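Local coordinates for protein putative superoxide reductase (Thermotoga maritima, PDB 3QZB) that probably reduces superoxide to hydrogen peroxide at a non-haem iron centre, using electrons delivered by rubredoxin, at residues A[63-68]-A[105-110]. Numbering follows the deposited sequence.
Sequences HHIRWI and TEPTVT. With FE (Fe (III) ion), chain B.
The pyrrolidine ring of Pro107 presents CB and CG to Ile65, and the two side chains run roughly perpendicular. CB of Pro107 lies 3.6 Å from Ile65 CG2, while its CG rests near Ile65 CB and CG1. Of the imidazoles beside this contact, His64 takes Arg66 at its edge: Arg66 NE donates to His64 NE2 (3.0 Å), with NE close to the ring plane and NE2 close to the guanidinium plane, and His91 stacks on the ring. His63 binds the iron through NE2 at 2.2 Å; His29, His57, Cys127 and His130 complete the site. Farther along, Ile68 CD1 approaches Pro107 O and, more loosely, Val109 CG1 (4.3 Å). A water donates to both Ile65 O and Thr105 O, joining the two backbones. Pro107 centres an inverse gamma turn where strand 103-115 changes direction. The buried contact thus links the two sheets of the immunoglobulin-like sandwich: Ile65 and Ile68 project from strand 65-74, which pairs with strands 81-87 and 119-127, and reach Val51 and Val49 of strand 44-51, the neighbour of 103-115, whose sheet runs on antiparallel into a second subunit.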
ATOM      1  N   HIS A  63      -7.217  14.126  11.613  1.00  7.52           N
ATOM      2  CA  HIS A  63      -6.245  14.867  10.802  1.00  7.01           C
ATOM      3  C   HIS A  63      -4.873  14.252  11.018  1.00  6.61           C
ATOM      4  O   HIS A  63      -4.299  14.358  12.097  1.00  6.62           O
ATOM      5  CB  HIS A  63      -6.223  16.336  11.189  1.00  6.91           C
ATOM      6  CG  HIS A  63      -5.275  17.174  10.392  1.00  6.78           C
ATOM      7  ND1 HIS A  63      -4.774  18.350  10.886  1.00  7.64           N
ATOM      8  CD2 HIS A  63      -4.686  16.979   9.177  1.00  6.52           C
ATOM      9  CE1 HIS A  63      -3.935  18.857   9.986  1.00  7.67           C
ATOM     10  NE2 HIS A  63      -3.859  18.041   8.926  1.00  6.37           N
ATOM     11  N   HIS A  64      -4.282  13.714   9.949  1.00  5.96           N
ATOM     12  CA  HIS A  64      -3.001  13.035  10.047  1.00  6.23           C
ATOM     13  C   HIS A  64      -2.372  12.864   8.694  1.00  5.06           C
ATOM     14  O   HIS A  64      -3.056  12.839   7.664  1.00  6.10           O
ATOM     15  CB  HIS A  64      -3.196  11.649  10.721  1.00  5.81           C
ATOM     16  CG  HIS A  64      -4.266  10.805  10.061  1.00  6.01           C
ATOM     17  ND1 HIS A  64      -5.523  10.675  10.606  1.00  6.96           N
ATOM     18  CD2 HIS A  64      -4.284  10.082   8.921  1.00  5.76           C
ATOM     19  CE1 HIS A  64      -6.245   9.904   9.807  1.00  7.21           C
ATOM     20  NE2 HIS A  64      -5.537   9.564   8.761  1.00  7.05           N
ATOM     21  N   ILE A  65      -1.060  12.713   8.702  1.00  5.15           N
ATOM     22  CA  ILE A  65      -0.333  12.283   7.485  1.00  5.53           C
ATOM     23  C   ILE A  65      -0.482  10.791   7.291  1.00  5.25           C
ATOM     24  O   ILE A  65      -0.233   9.993   8.169  1.00  5.87           O
ATOM     25  CB  ILE A  65       1.151  12.654   7.624  1.00  5.48           C
ATOM     26  CG1 ILE A  65       1.350  14.153   7.910  1.00  6.38           C
ATOM     27  CG2 ILE A  65       1.937  12.172   6.382  1.00  6.57           C
ATOM     28  CD1 ILE A  65       0.729  15.057   6.880  1.00  7.68           C
ATOM     29  N   ARG A  66      -0.955  10.411   6.112  1.00  5.11           N
ATOM     30  CA  ARG A  66      -1.222   9.024   5.762  1.00  5.01           C
ATOM     31  C   ARG A  66       0.020   8.254   5.280  1.00  4.56           C
ATOM     32  O   ARG A  66       0.151   7.077   5.593  1.00  5.08           O
ATOM     33  CB  ARG A  66      -2.253   9.003   4.630  1.00  5.15           C
ATOM     34  CG  ARG A  66      -3.663   9.454   5.015  1.00  5.35           C
ATOM     35  CD  ARG A  66      -4.424   8.360   5.687  1.00  5.76           C
ATOM     36  NE  ARG A  66      -5.825   8.672   5.948  1.00  6.26           N
ATOM     37  CZ  ARG A  66      -6.766   8.681   5.037  1.00  6.66           C
ATOM     38  NH1 ARG A  66      -6.512   8.388   3.781  1.00  7.59           N
ATOM     39  NH2 ARG A  66      -8.029   8.973   5.378  1.00  7.36           N
ATOM     40  N   TRP A  67       0.853   8.897   4.479  1.00  4.28           N
ATOM     41  CA  TRP A  67       1.991   8.211   3.844  1.00  4.98           C
ATOM     42  C   TRP A  67       2.997   9.168   3.317  1.00  4.58           C
ATOM     43  O   TRP A  67       2.732  10.331   3.056  1.00  5.10           O
ATOM     44  CB  TRP A  67       1.504   7.181   2.797  1.00  5.46           C
ATOM     45  CG  TRP A  67       0.588   7.658   1.699  1.00  4.39           C
ATOM     46  CD1 TRP A  67      -0.745   7.383   1.616  1.00  5.06           C
ATOM     47  CD2 TRP A  67       0.871   8.496   0.535  1.00  4.63           C
ATOM     48  NE1 TRP A  67      -1.283   7.875   0.473  1.00  4.86           N
ATOM     49  CE2 TRP A  67      -0.326   8.573  -0.220  1.00  4.88           C
ATOM     50  CE3 TRP A  67       1.991   9.155   0.042  1.00  5.26           C
ATOM     51  CZ2 TRP A  67      -0.412   9.260  -1.427  1.00  6.03           C
ATOM     52  CZ3 TRP A  67       1.905   9.835  -1.142  1.00  5.60           C
ATOM     53  CH2 TRP A  67       0.718   9.874  -1.871  1.00  5.80           C
ATOM     54  N   ILE A  68       4.190   8.588   3.079  1.00  4.88           N
ATOM     55  CA  ILE A  68       5.264   9.144   2.272  1.00  4.61           C
ATOM     56  C   ILE A  68       5.594   8.072   1.230  1.00  4.50           C
ATOM     57  O   ILE A  68       5.645   6.880   1.585  1.00  5.83           O
ATOM     58  CB  ILE A  68       6.492   9.417   3.137  1.00  5.56           C
ATOM     59  CG1 ILE A  68       6.272  10.641   4.032  1.00  5.90           C
ATOM     60  CG2 ILE A  68       7.769   9.577   2.265  1.00  7.17           C
ATOM     61  CD1 ILE A  68       7.219  10.696   5.219  1.00  7.09           C
ATOM     62  N   THR A 105       1.171   6.349  14.719  1.00  5.38           N
ATOM     63  CA  THR A 105       2.350   6.208  13.863  1.00  4.89           C
ATOM     64  C   THR A 105       2.710   7.576  13.318  1.00  5.36           C
ATOM     65  O   THR A 105       1.898   8.216  12.621  1.00  5.86           O
ATOM     66  CB  THR A 105       2.104   5.266  12.692  1.00  5.80           C
ATOM     67  OG1 THR A 105       1.453   4.100  13.202  1.00  6.32           O
ATOM     68  CG2 THR A 105       3.441   4.967  12.007  1.00  6.46           C
ATOM     69  N   GLU A 106       3.927   8.040  13.636  1.00  6.05           N
ATOM     70  CA  GLU A 106       4.391   9.331  13.181  1.00  5.61           C
ATOM     71  C   GLU A 106       4.884   9.296  11.742  1.00  5.22           C
ATOM     72  O   GLU A 106       5.397   8.273  11.284  1.00  5.91           O
ATOM     73  CB  GLU A 106       5.495   9.893  14.087  1.00  6.95           C
ATOM     74  CG  GLU A 106       5.023  10.149  15.537  1.00  8.21           C
ATOM     75  CD  GLU A 106       4.035  11.302  15.589  1.00 10.20           C
ATOM     76  OE1 GLU A 106       4.472  12.424  15.333  1.00 17.24           O
ATOM     77  OE2 GLU A 106       2.837  11.103  15.831  1.00 11.72           O
ATOM     78  N   PRO A 107       4.785  10.426  11.034  1.00  5.47           N
ATOM     79  CA  PRO A 107       5.166  10.457   9.612  1.00  5.97           C
ATOM     80  C   PRO A 107       6.649  10.737   9.391  1.00  5.17           C
ATOM     81  O   PRO A 107       7.078  11.762   8.907  1.00  6.59           O
ATOM     82  CB  PRO A 107       4.282  11.528   9.015  1.00  7.49           C
ATOM     83  CG  PRO A 107       4.134  12.516  10.136  1.00  6.35           C
ATOM     84  CD  PRO A 107       4.033  11.648  11.397  1.00  6.64           C
ATOM     85  N   THR A 108       7.409   9.706   9.778  0.50  6.43           N
ATOM     86  CA  THR A 108       8.860   9.660   9.738  0.50  6.17           C
ATOM     87  C   THR A 108       9.183   8.279   9.211  0.50  5.95           C
ATOM     88  O   THR A 108       8.580   7.304   9.632  0.50  7.11           O
ATOM     89  CB  THR A 108       9.496   9.930  11.144  0.50  5.92           C
ATOM     90  OG1 THR A 108       8.992  11.143  11.677  0.50  7.42           O
ATOM     91  CG2 THR A 108      11.036  10.021  11.024  0.50  7.79           C
ATOM     92  N   VAL A 109      10.090   8.195   8.242  1.00  6.14           N
ATOM     93  CA  VAL A 109      10.511   6.875   7.771  1.00  6.14           C
ATOM     94  C   VAL A 109      11.985   6.929   7.356  1.00  5.26           C
ATOM     95  O   VAL A 109      12.435   7.889   6.789  1.00  6.45           O
ATOM     96  CB  VAL A 109       9.584   6.329   6.652  1.00  6.26           C
ATOM     97  CG1 VAL A 109       9.692   7.184   5.368  1.00  8.07           C
ATOM     98  CG2 VAL A 109       9.871   4.814   6.395  1.00  8.45           C
ATOM     99  N   THR A 110      12.661   5.813   7.617  1.00  5.89           N
ATOM    100  CA  THR A 110      14.009   5.587   7.066  1.00  6.65           C
ATOM    101  C   THR A 110      13.937   4.342   6.189  1.00  6.18           C
ATOM    102  O   THR A 110      13.534   3.279   6.620  1.00  7.44           O
ATOM    103  CB  THR A 110      15.035   5.348   8.152  1.00  6.91           C
ATOM    104  OG1 THR A 110      14.974   6.441   9.085  1.00  8.82           O
ATOM    105  CG2 THR A 110      16.449   5.244   7.554  1.00 10.19           C
TER
HETATM  106 FE    FE B 132      -2.584  18.294   7.207  1.00  5.79          FE
HETATM  107  O   HOH W   1       0.542   9.981  10.890  0.60  7.42           O